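Local coordinates for p-47 protein (Clostridium botulinum E1 str. 'BoNT E Beluga', PDB 5WIX) that is of unknown function but has a tulip-domain fold resembling bactericidal/permeability-increasing protein, which makes a lipid-related role possible though unproven, at residues A[318-323]-A[330-335]; A[340-345]-A[418-423]; A[401-406]-A[426-431]. One frame throughout, in Å; residues are numbered along the deposited sequence.

Contact 1: residues A[318-323]-A[330-335]; sequences GIVKLT and SKLNME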
loop_
_atom_site.group_PDB
_atom_site.type_symbol
_atom_site.label_atom_id
_atom_site.label_comp_id
_atom_site.label_asym_id
_atom_site.label_seq_id
_atom_site.Cartn_x
_atom_site.Cartn_y
_atom_site.Cartn_z
ATOM N N GLY A 318 -24.914 0.472 -25.959
ATOM C CA GLY A 318 -26.272 0.835 -25.602
ATOM C C GLY A 318 -26.936 1.575 -26.746
ATOM O O GLY A 318 -26.432 1.570 -27.869
ATOM N N ILE A 319 -28.061 2.218 -26.460
ATOM C CA ILE A 319 -28.854 2.863 -27.498
ATOM C C ILE A 319 -29.349 4.235 -27.077
ATOM O O ILE A 319 -29.231 4.620 -25.913
ATOM C CB ILE A 319 -30.064 2.009 -27.872
ATOM C CG1 ILE A 319 -30.664 1.378 -26.613
ATOM C CG2 ILE A 319 -29.665 0.925 -28.871
ATOM C CD1 ILE A 319 -31.773 2.174 -26.002
ATOM N N VAL A 320 -29.895 4.965 -28.043
ATOM C CA VAL A 320 -30.559 6.229 -27.762
ATOM C C VAL A 320 -31.842 6.346 -28.584
ATOM O O VAL A 320 -31.803 6.345 -29.816
ATOM C CB VAL A 320 -29.639 7.433 -28.041
ATOM C CG1 VAL A 320 -28.910 7.265 -29.356
ATOM C CG2 VAL A 320 -30.444 8.710 -28.033
ATOM N N LYS A 321 -32.987 6.421 -27.912
ATOM C CA LYS A 321 -34.263 6.518 -28.640
ATOM C C LYS A 321 -34.531 7.944 -29.124
ATOM O O LYS A 321 -34.166 8.927 -28.462
ATOM C CB LYS A 321 -35.425 6.010 -27.769
ATOM C CG LYS A 321 -35.335 4.504 -27.474
ATOM C CD LYS A 321 -36.239 4.044 -26.325
ATOM C CE LYS A 321 -36.261 2.512 -26.233
ATOM N NZ LYS A 321 -36.969 1.887 -27.409
ATOM N N LEU A 322 -35.146 8.046 -30.297
ATOM C CA LEU A 322 -35.516 9.339 -30.871
ATOM C C LEU A 322 -36.811 9.879 -30.278
ATOM O O LEU A 322 -37.878 9.295 -30.481
ATOM C CB LEU A 322 -35.672 9.222 -32.380
ATOM C CG LEU A 322 -34.361 9.174 -33.139
ATOM C CD1 LEU A 322 -34.650 9.149 -34.626
ATOM C CD2 LEU A 322 -33.583 10.393 -32.753
ATOM N N THR A 323 -36.719 10.989 -29.556
ATOM C CA THR A 323 -37.877 11.540 -28.875
ATOM C C THR A 323 -38.926 11.963 -29.910
ATOM O O THR A 323 -38.648 12.802 -30.764
ATOM C CB THR A 323 -37.464 12.729 -27.969
ATOM O OG1 THR A 323 -36.583 13.599 -28.690
ATOM C CG2 THR A 323 -36.723 12.226 -26.726
ATOM N N SER A 330 -30.971 4.484 -32.249
ATOM C CA SER A 330 -29.634 4.373 -32.813
ATOM C C SER A 330 -28.757 3.515 -31.897
ATOM O O SER A 330 -28.577 3.853 -30.720
ATOM C CB SER A 330 -29.029 5.772 -32.999
ATOM O OG SER A 330 -28.007 5.775 -33.983
ATOM N N LYS A 331 -28.220 2.411 -32.422
ATOM C CA LYS A 331 -27.368 1.547 -31.599
ATOM C C LYS A 331 -25.949 2.135 -31.484
ATOM O O LYS A 331 -25.336 2.539 -32.480
ATOM C CB LYS A 331 -27.340 0.109 -32.134
ATOM C CG LYS A 331 -26.716 -0.087 -33.501
ATOM C CD LYS A 331 -26.952 -1.514 -34.009
ATOM C CE LYS A 331 -26.355 -1.741 -35.402
ATOM N NZ LYS A 331 -26.715 -3.079 -35.968
ATOM N N LEU A 332 -25.465 2.204 -30.245
ATOM C CA LEU A 332 -24.218 2.878 -29.904
ATOM C C LEU A 332 -23.133 1.907 -29.375
ATOM O O LEU A 332 -23.350 1.219 -28.373
ATOM C CB LEU A 332 -24.497 3.957 -28.856
ATOM C CG LEU A 332 -25.557 5.009 -29.163
ATOM C CD1 LEU A 332 -25.717 6.001 -28.009
ATOM C CD2 LEU A 332 -25.183 5.739 -30.439
ATOM N N ASN A 333 -21.975 1.858 -30.038
ATOM C CA ASN A 333 -20.832 1.062 -29.557
ATOM C C ASN A 333 -19.542 1.880 -29.466
ATOM O O ASN A 333 -19.134 2.503 -30.446
ATOM C CB ASN A 333 -20.578 -0.143 -30.465
ATOM C CG ASN A 333 -21.704 -1.164 -30.427
ATOM O OD1 ASN A 333 -21.562 -2.237 -29.834
ATOM N ND2 ASN A 333 -22.828 -0.845 -31.082
ATOM N N MET A 334 -18.889 1.864 -28.305
ATOM C CA MET A 334 -17.588 2.525 -28.158
ATOM C C MET A 334 -16.511 1.645 -27.516
ATOM O O MET A 334 -16.791 0.869 -26.605
ATOM C CB MET A 334 -17.731 3.807 -27.335
ATOM C CG MET A 334 -16.477 4.645 -27.291
ATOM S SD MET A 334 -16.756 6.305 -26.648
ATOM C CE MET A 334 -17.088 5.859 -24.957
ATOM N N GLU A 335 -15.282 1.759 -28.013
ATOM C CA GLU A 335 -14.101 1.326 -27.257
ATOM C C GLU A 335 -13.173 2.523 -27.102
ATOM O O GLU A 335 -12.869 3.212 -28.081
ATOM C CB GLU A 335 -13.360 0.172 -27.926
ATOM C CG GLU A 335 -12.167 -0.324 -27.085
ATOM C CD GLU A 335 -11.294 -1.373 -27.775
ATOM O OE1 GLU A 335 -11.015 -2.426 -27.158
ATOM O OE2 GLU A 335 -10.865 -1.138 -28.923
#
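Val320 and Leu332 project from the same face of the sheet, and their first torsions turn Val320 CG1 toward Leu332 CD1: in Leu332, CG sits beside the backbone N and anti to the carbonyl carbon (chi1 -55°), while Val320 places CG1 between its own N and carbonyl carbon (chi1 45°). As a result Val320 CG1 lies 3.7 Å from Leu332 CD1, the two side chains crossing at a slant. Leu332 CB lies beside Gly318 O, where the facing glycine has no side chain of its own, and Ser330 CB adds to the same face from beside Val320 CG1, at 3.9 Å.

On the other face, Ile319 and Lys331 form the non-hydrogen-bonded pair. Ile319 CG2 rests 3.6 Å from Lys331 CA, at the root of the lysine, while the Lys331 chain runs on extended and exposed to solvent.

Four backbone bonds set this register, two around each hydrogen-bonded pair. Between Gly318 and Leu332, Leu332 N donates to Gly318 O, and Gly318 N answers at 3.0 Å from Leu332 O. Between Val320 and Ser330 each bond, Val320 N to Ser330 O and Ser330 N to Val320 O, measures 3.2 Å.

The buried face lies against helix 370-390, where Val320 touches Val379 and Leu332 touches Ser383; Ser330 OG is satisfied by Ala376 O. A bond between Leu322 and Ile328 continues the ladder toward the turn. The arrangement is an antiparallel beta hairpin whose apolar face packs on a long helix, as in the curved sheets wrapped around helices of tulip domains.

Contact 2: residues A[340-345]-A[418-423]; sequences FIYDNK and TNIILN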
loop_
_atom_site.group_PDB
_atom_site.type_symbol
_atom_site.label_atom_id
_atom_site.label_comp_id
_atom_site.label_asym_id
_atom_site.label_seq_id
_atom_site.Cartn_x
_atom_site.Cartn_y
_atom_site.Cartn_z
ATOM N N PHE A 340 -3.553 6.860 -17.204
ATOM C CA PHE A 340 -3.136 7.449 -15.936
ATOM C C PHE A 340 -2.164 8.587 -16.180
ATOM O O PHE A 340 -1.370 8.540 -17.110
ATOM C CB PHE A 340 -2.497 6.383 -15.047
ATOM C CG PHE A 340 -1.836 6.925 -13.809
ATOM C CD1 PHE A 340 -2.559 7.097 -12.639
ATOM C CD2 PHE A 340 -0.481 7.216 -13.800
ATOM C CE1 PHE A 340 -1.946 7.579 -11.491
ATOM C CE2 PHE A 340 0.137 7.690 -12.658
ATOM C CZ PHE A 340 -0.592 7.871 -11.505
ATOM N N ILE A 341 -2.236 9.609 -15.338
ATOM C CA ILE A 341 -1.459 10.834 -15.511
ATOM C C ILE A 341 -1.146 11.390 -14.142
ATOM O O ILE A 341 -2.049 11.626 -13.335
ATOM C CB ILE A 341 -2.222 11.908 -16.332
ATOM C CG1 ILE A 341 -2.081 11.640 -17.828
ATOM C CG2 ILE A 341 -1.712 13.327 -15.999
ATOM C CD1 ILE A 341 -0.667 11.694 -18.276
ATOM N N TYR A 342 0.127 11.603 -13.854
ATOM C CA TYR A 342 0.425 12.133 -12.543
ATOM C C TYR A 342 1.128 13.469 -12.622
ATOM O O TYR A 342 2.052 13.674 -13.411
ATOM C CB TYR A 342 1.239 11.146 -11.744
ATOM C CG TYR A 342 1.630 11.687 -10.392
ATOM C CD1 TYR A 342 0.678 11.892 -9.396
ATOM C CD2 TYR A 342 2.954 11.999 -10.111
ATOM C CE1 TYR A 342 1.040 12.386 -8.161
ATOM C CE2 TYR A 342 3.321 12.493 -8.889
ATOM C CZ TYR A 342 2.366 12.683 -7.915
ATOM O OH TYR A 342 2.750 13.180 -6.693
ATOM N N ASP A 343 0.649 14.394 -11.807
ATOM C CA ASP A 343 1.200 15.728 -11.785
ATOM C C ASP A 343 1.983 15.839 -10.494
ATOM O O ASP A 343 1.392 15.894 -9.418
ATOM C CB ASP A 343 0.093 16.773 -11.880
ATOM C CG ASP A 343 0.563 18.165 -11.515
ATOM O OD1 ASP A 343 1.744 18.490 -11.743
ATOM O OD2 ASP A 343 -0.260 18.945 -10.997
ATOM N N ASN A 344 3.310 15.837 -10.586
ATOM C CA ASN A 344 4.099 15.792 -9.369
ATOM C C ASN A 344 4.048 17.114 -8.608
ATOM O O ASN A 344 4.266 17.143 -7.405
ATOM C CB ASN A 344 5.548 15.405 -9.668
ATOM C CG ASN A 344 6.266 14.830 -8.442
ATOM O OD1 ASN A 344 5.689 14.050 -7.670
ATOM N ND2 ASN A 344 7.536 15.221 -8.259
ATOM N N LYS A 345 3.735 18.206 -9.296
ATOM C CA LYS A 345 3.696 19.521 -8.643
ATOM C C LYS A 345 2.498 19.704 -7.693
ATOM O O LYS A 345 2.647 20.257 -6.606
ATOM C CB LYS A 345 3.698 20.636 -9.693
ATOM C CG LYS A 345 3.734 22.039 -9.107
ATOM C CD LYS A 345 4.150 23.072 -10.153
ATOM C CE LYS A 345 4.187 24.491 -9.576
ATOM N NZ LYS A 345 2.825 24.997 -9.214
ATOM N N THR A 418 6.177 11.831 -2.901
ATOM C CA THR A 418 7.188 12.048 -3.938
ATOM C C THR A 418 6.811 11.510 -5.314
ATOM O O THR A 418 7.268 12.028 -6.333
ATOM C CB THR A 418 8.502 11.427 -3.531
ATOM O OG1 THR A 418 8.300 10.029 -3.256
ATOM C CG2 THR A 418 9.019 12.132 -2.292
ATOM N N ASN A 419 5.999 10.458 -5.341
ATOM C CA ASN A 419 5.492 9.954 -6.606
ATOM C C ASN A 419 4.307 9.023 -6.432
ATOM O O ASN A 419 4.109 8.423 -5.375
ATOM C CB ASN A 419 6.589 9.232 -7.392
ATOM C CG ASN A 419 6.331 9.241 -8.893
ATOM O OD1 ASN A 419 5.694 10.156 -9.415
ATOM N ND2 ASN A 419 6.822 8.217 -9.593
ATOM N N ILE A 420 3.521 8.924 -7.495
ATOM C CA ILE A 420 2.397 8.012 -7.554
ATOM C C ILE A 420 2.538 7.200 -8.839
ATOM O O ILE A 420 2.831 7.762 -9.919
ATOM C CB ILE A 420 1.060 8.787 -7.501
ATOM C CG1 ILE A 420 0.979 9.509 -6.144
ATOM C CG2 ILE A 420 -0.123 7.872 -7.801
ATOM C CD1 ILE A 420 -0.380 9.997 -5.720
ATOM N N ILE A 421 2.400 5.881 -8.731
ATOM C CA ILE A 421 2.556 5.076 -9.923
ATOM C C ILE A 421 1.442 4.095 -10.057
ATOM O O ILE A 421 1.075 3.399 -9.113
ATOM C CB ILE A 421 3.892 4.290 -9.959
ATOM C CG1 ILE A 421 5.106 5.221 -9.884
ATOM C CG2 ILE A 421 3.988 3.469 -11.236
ATOM C CD1 ILE A 421 5.680 5.391 -8.492
ATOM N N LEU A 422 0.905 4.035 -11.260
ATOM C CA LEU A 422 -0.096 3.044 -11.582
ATOM C C LEU A 422 0.513 2.117 -12.590
ATOM O O LEU A 422 0.496 2.402 -13.783
ATOM C CB LEU A 422 -1.353 3.692 -12.148
ATOM C CG LEU A 422 -2.479 2.727 -12.531
ATOM C CD1 LEU A 422 -3.111 2.151 -11.269
ATOM C CD2 LEU A 422 -3.512 3.445 -13.388
ATOM N N ASN A 423 1.092 1.030 -12.104
ATOM C CA ASN A 423 1.576 -0.028 -12.968
ATOM C C ASN A 423 0.967 -1.323 -12.462
ATOM O O ASN A 423 1.624 -2.108 -11.786
ATOM C CB ASN A 423 3.101 -0.073 -12.971
ATOM C CG ASN A 423 3.657 -1.158 -13.873
ATOM O OD1 ASN A 423 3.041 -1.535 -14.872
ATOM N ND2 ASN A 423 4.834 -1.666 -13.524
#
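Two CH-pi contacts join Phe340 to Leu422 and Tyr342 to Ile420. Leu422 CB stands 3.7 Å from the centroid of the Phe340 ring, over its face, and Ile420 CB sits 3.9 Å from the centroid of the Tyr342 ring in the same manner. Both rings come from one strand and reach across with CG anti to the backbone N (171° in Phe340, 177° in Tyr342).

Plain apolar packing fills in between. Ile420 is shared: its CG2 touches the edge of the Phe340 ring, 3.7 Å from Phe340 CZ, while its CG1 lies 3.5 Å from Tyr342 CE1. Leu422 CD2 closes the far end at 3.5 Å from Phe340 CB.

Polar atoms contribute less. Asn419 OD1 lies 3.4 Å from Tyr342 CE2, approaching the ring obliquely. Beyond the interface, Asp343 OD1 accepts from Lys345 N in an Asx turn.

Thr418 and Asn419 both face Gln429 in a classic beta bulge. The axes of the two short strand segments run antiparallel and approach to 7.8 Å, without a ladder: side chains of strand 328-343, in the eight-stranded sheet, pack on edge strand 414-422 of the six-stranded sheet in this BPI-like, tulip-type fold.

Contact 3: residues A[401-406]-A[426-431]; sequences DIINDI and FCIQGN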
loop_
_atom_site.group_PDB
_atom_site.type_symbol
_atom_site.label_atom_id
_atom_site.label_comp_id
_atom_site.label_asym_id
_atom_site.label_seq_id
_atom_site.Cartn_x
_atom_site.Cartn_y
_atom_site.Cartn_z
ATOM N N ASP A 401 -3.217 11.965 2.839
ATOM C CA ASP A 401 -4.071 11.416 3.883
ATOM C C ASP A 401 -4.005 9.889 3.837
ATOM O O ASP A 401 -3.957 9.224 4.881
ATOM C CB ASP A 401 -5.515 11.906 3.728
ATOM C CG ASP A 401 -5.760 13.248 4.400
ATOM O OD1 ASP A 401 -4.802 13.835 4.946
ATOM O OD2 ASP A 401 -6.921 13.717 4.379
ATOM N N ILE A 402 -3.971 9.349 2.619
ATOM C CA ILE A 402 -4.000 7.902 2.407
ATOM C C ILE A 402 -2.725 7.218 2.871
ATOM O O ILE A 402 -2.784 6.185 3.524
ATOM C CB ILE A 402 -4.232 7.545 0.925
ATOM C CG1 ILE A 402 -5.728 7.606 0.592
ATOM C CG2 ILE A 402 -3.675 6.148 0.605
ATOM C CD1 ILE A 402 -6.037 7.473 -0.906
ATOM N N ILE A 403 -1.569 7.775 2.538
ATOM C CA ILE A 403 -0.357 7.084 2.915
ATOM C C ILE A 403 -0.269 7.119 4.449
ATOM O O ILE A 403 0.040 6.104 5.074
ATOM C CB ILE A 403 0.907 7.674 2.221
ATOM C CG1 ILE A 403 2.081 6.697 2.345
ATOM C CG2 ILE A 403 1.266 9.062 2.753
ATOM C CD1 ILE A 403 3.194 6.966 1.359
ATOM N N ASN A 404 -0.644 8.250 5.047
ATOM C CA ASN A 404 -0.592 8.411 6.499
ATOM C C ASN A 404 -1.738 7.744 7.282
ATOM O O ASN A 404 -1.786 7.829 8.510
ATOM C CB ASN A 404 -0.558 9.899 6.848
ATOM C CG ASN A 404 0.811 10.520 6.634
ATOM O OD1 ASN A 404 1.832 9.898 6.923
ATOM N ND2 ASN A 404 0.838 11.752 6.134
ATOM N N ASP A 405 -2.644 7.066 6.587
ATOM C CA ASP A 405 -3.906 6.627 7.196
ATOM C C ASP A 405 -3.736 5.411 8.094
ATOM O O ASP A 405 -4.118 5.425 9.269
ATOM C CB ASP A 405 -4.944 6.329 6.103
ATOM C CG ASP A 405 -6.349 6.112 6.658
ATOM O OD1 ASP A 405 -6.976 7.100 7.099
ATOM O OD2 ASP A 405 -6.838 4.964 6.623
ATOM N N ILE A 406 -3.167 4.356 7.537
ATOM C CA ILE A 406 -3.020 3.125 8.300
ATOM C C ILE A 406 -1.649 3.004 9.005
ATOM O O ILE A 406 -1.581 3.011 10.243
ATOM C CB ILE A 406 -3.260 1.917 7.403
ATOM C CG1 ILE A 406 -4.619 2.070 6.742
ATOM C CG2 ILE A 406 -3.238 0.662 8.220
ATOM C CD1 ILE A 406 -5.731 2.224 7.743
ATOM N N PHE A 426 -1.242 0.132 -7.445
ATOM C CA PHE A 426 -1.340 1.579 -7.298
ATOM C C PHE A 426 -0.424 1.915 -6.162
ATOM O O PHE A 426 -0.635 1.441 -5.038
ATOM C CB PHE A 426 -2.786 2.046 -7.014
ATOM C CG PHE A 426 -2.926 3.547 -6.856
ATOM C CD1 PHE A 426 -3.146 4.361 -7.959
ATOM C CD2 PHE A 426 -2.848 4.141 -5.600
ATOM C CE1 PHE A 426 -3.268 5.737 -7.811
ATOM C CE2 PHE A 426 -2.982 5.521 -5.452
ATOM C CZ PHE A 426 -3.190 6.315 -6.559
ATOM N N CYS A 427 0.612 2.692 -6.466
ATOM C CA CYS A 427 1.716 2.887 -5.545
ATOM C C CYS A 427 1.899 4.345 -5.217
ATOM O O CYS A 427 2.019 5.198 -6.116
ATOM C CB CYS A 427 3.016 2.328 -6.126
ATOM S SG CYS A 427 4.501 2.629 -5.091
ATOM N N ILE A 428 1.931 4.623 -3.919
ATOM C CA ILE A 428 2.170 5.970 -3.421
ATOM C C ILE A 428 3.514 5.963 -2.680
ATOM O O ILE A 428 3.784 5.010 -1.960
ATOM C CB ILE A 428 1.027 6.439 -2.486
ATOM C CG1 ILE A 428 -0.304 6.395 -3.226
ATOM C CG2 ILE A 428 1.302 7.827 -1.974
ATOM C CD1 ILE A 428 -1.564 6.606 -2.348
ATOM N N GLN A 429 4.321 7.011 -2.864
ATOM C CA GLN A 429 5.660 7.128 -2.289
ATOM C C GLN A 429 5.895 8.513 -1.692
ATOM O O GLN A 429 5.418 9.514 -2.231
ATOM C CB GLN A 429 6.748 6.871 -3.343
ATOM C CG GLN A 429 6.827 5.459 -3.905
ATOM C CD GLN A 429 7.831 5.349 -5.041
ATOM O OE1 GLN A 429 8.223 6.364 -5.659
ATOM N NE2 GLN A 429 8.266 4.119 -5.325
ATOM N N GLY A 430 6.676 8.582 -0.613
ATOM C CA GLY A 430 6.924 9.860 0.038
ATOM C C GLY A 430 8.101 9.897 0.991
ATOM O O GLY A 430 8.771 8.888 1.189
ATOM N N ASN A 431 8.345 11.078 1.565
ATOM C CA ASN A 431 9.385 11.295 2.579
ATOM C C ASN A 431 8.805 11.835 3.894
ATOM O O ASN A 431 8.051 12.811 3.887
ATOM C CB ASN A 431 10.456 12.292 2.084
ATOM C CG ASN A 431 11.066 11.912 0.741
ATOM O OD1 ASN A 431 11.140 10.738 0.383
ATOM N ND2 ASN A 431 11.515 12.921 -0.006
#
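Ile402 and Ile403, consecutive on helix 399-403, both pack on Ile428 of strand 426-432; the contact is apolar, and none of its atoms pair by hydrogen bonds across the two segments. Ile402 offers its CG2 methyl, which lies 3.7 Å from Ile428 CD1, the side chains lying roughly perpendicular. Ile403 uses the end of its longer branch instead: Ile403 CD1 is 3.9 Å from Ile428 CG2, and here the two run alongside with opposite sense. The two methyl branches of Ile428 are thus divided between the two helix residues. With CG1 of Ile403 anti to the backbone N (chi1 -165°), CD1 is carried across to the strand.

A second kind of contact is made by that same methyl with the strand backbone. Ile403 CD1 sits 3.9 Å from Ile428 O and 4.3 Å from Gly430 N, lying along the main chain where Gly430 brings no side chain.

Polar groups are engaged elsewhere. Gln429 points away from the helix, and its NE2 donates to Ile227 O and Ser229 OG, while Asn404 OD1 receives Ile414 N.

Strand 426-432 lies between strands 234-238 and 414-422 in an antiparallel sheet; Ile403 also touches Leu236 on the first and Ile414 on the second, so Ile403 reaches three adjacent strands of this sheet.

Overall arrangement
Contacts 1 and 2 share strand 328-343 at successive stretches, their centres about 35 Å apart and nearest atoms about 14 Å apart; contact 1 belongs to one end of the elongated chain, contact 3 to its middle. Contacts 2 and 3 are neighbours, since their strands 414-422 and 426-432 pair in one sheet, with probable backbone bonds such as Ile421 N to Cys427 O. The chemistry follows the place. Contact 1 lies within a sheet and rests on backbone hydrogen bonds; contact 2 joins two sheets through aromatic rings and branched aliphatics; contact 3 sets a helix on a sheet chiefly with isoleucine side chains. Contact 3 is wholly buried, contact 1 mostly so, and contact 2 only in part.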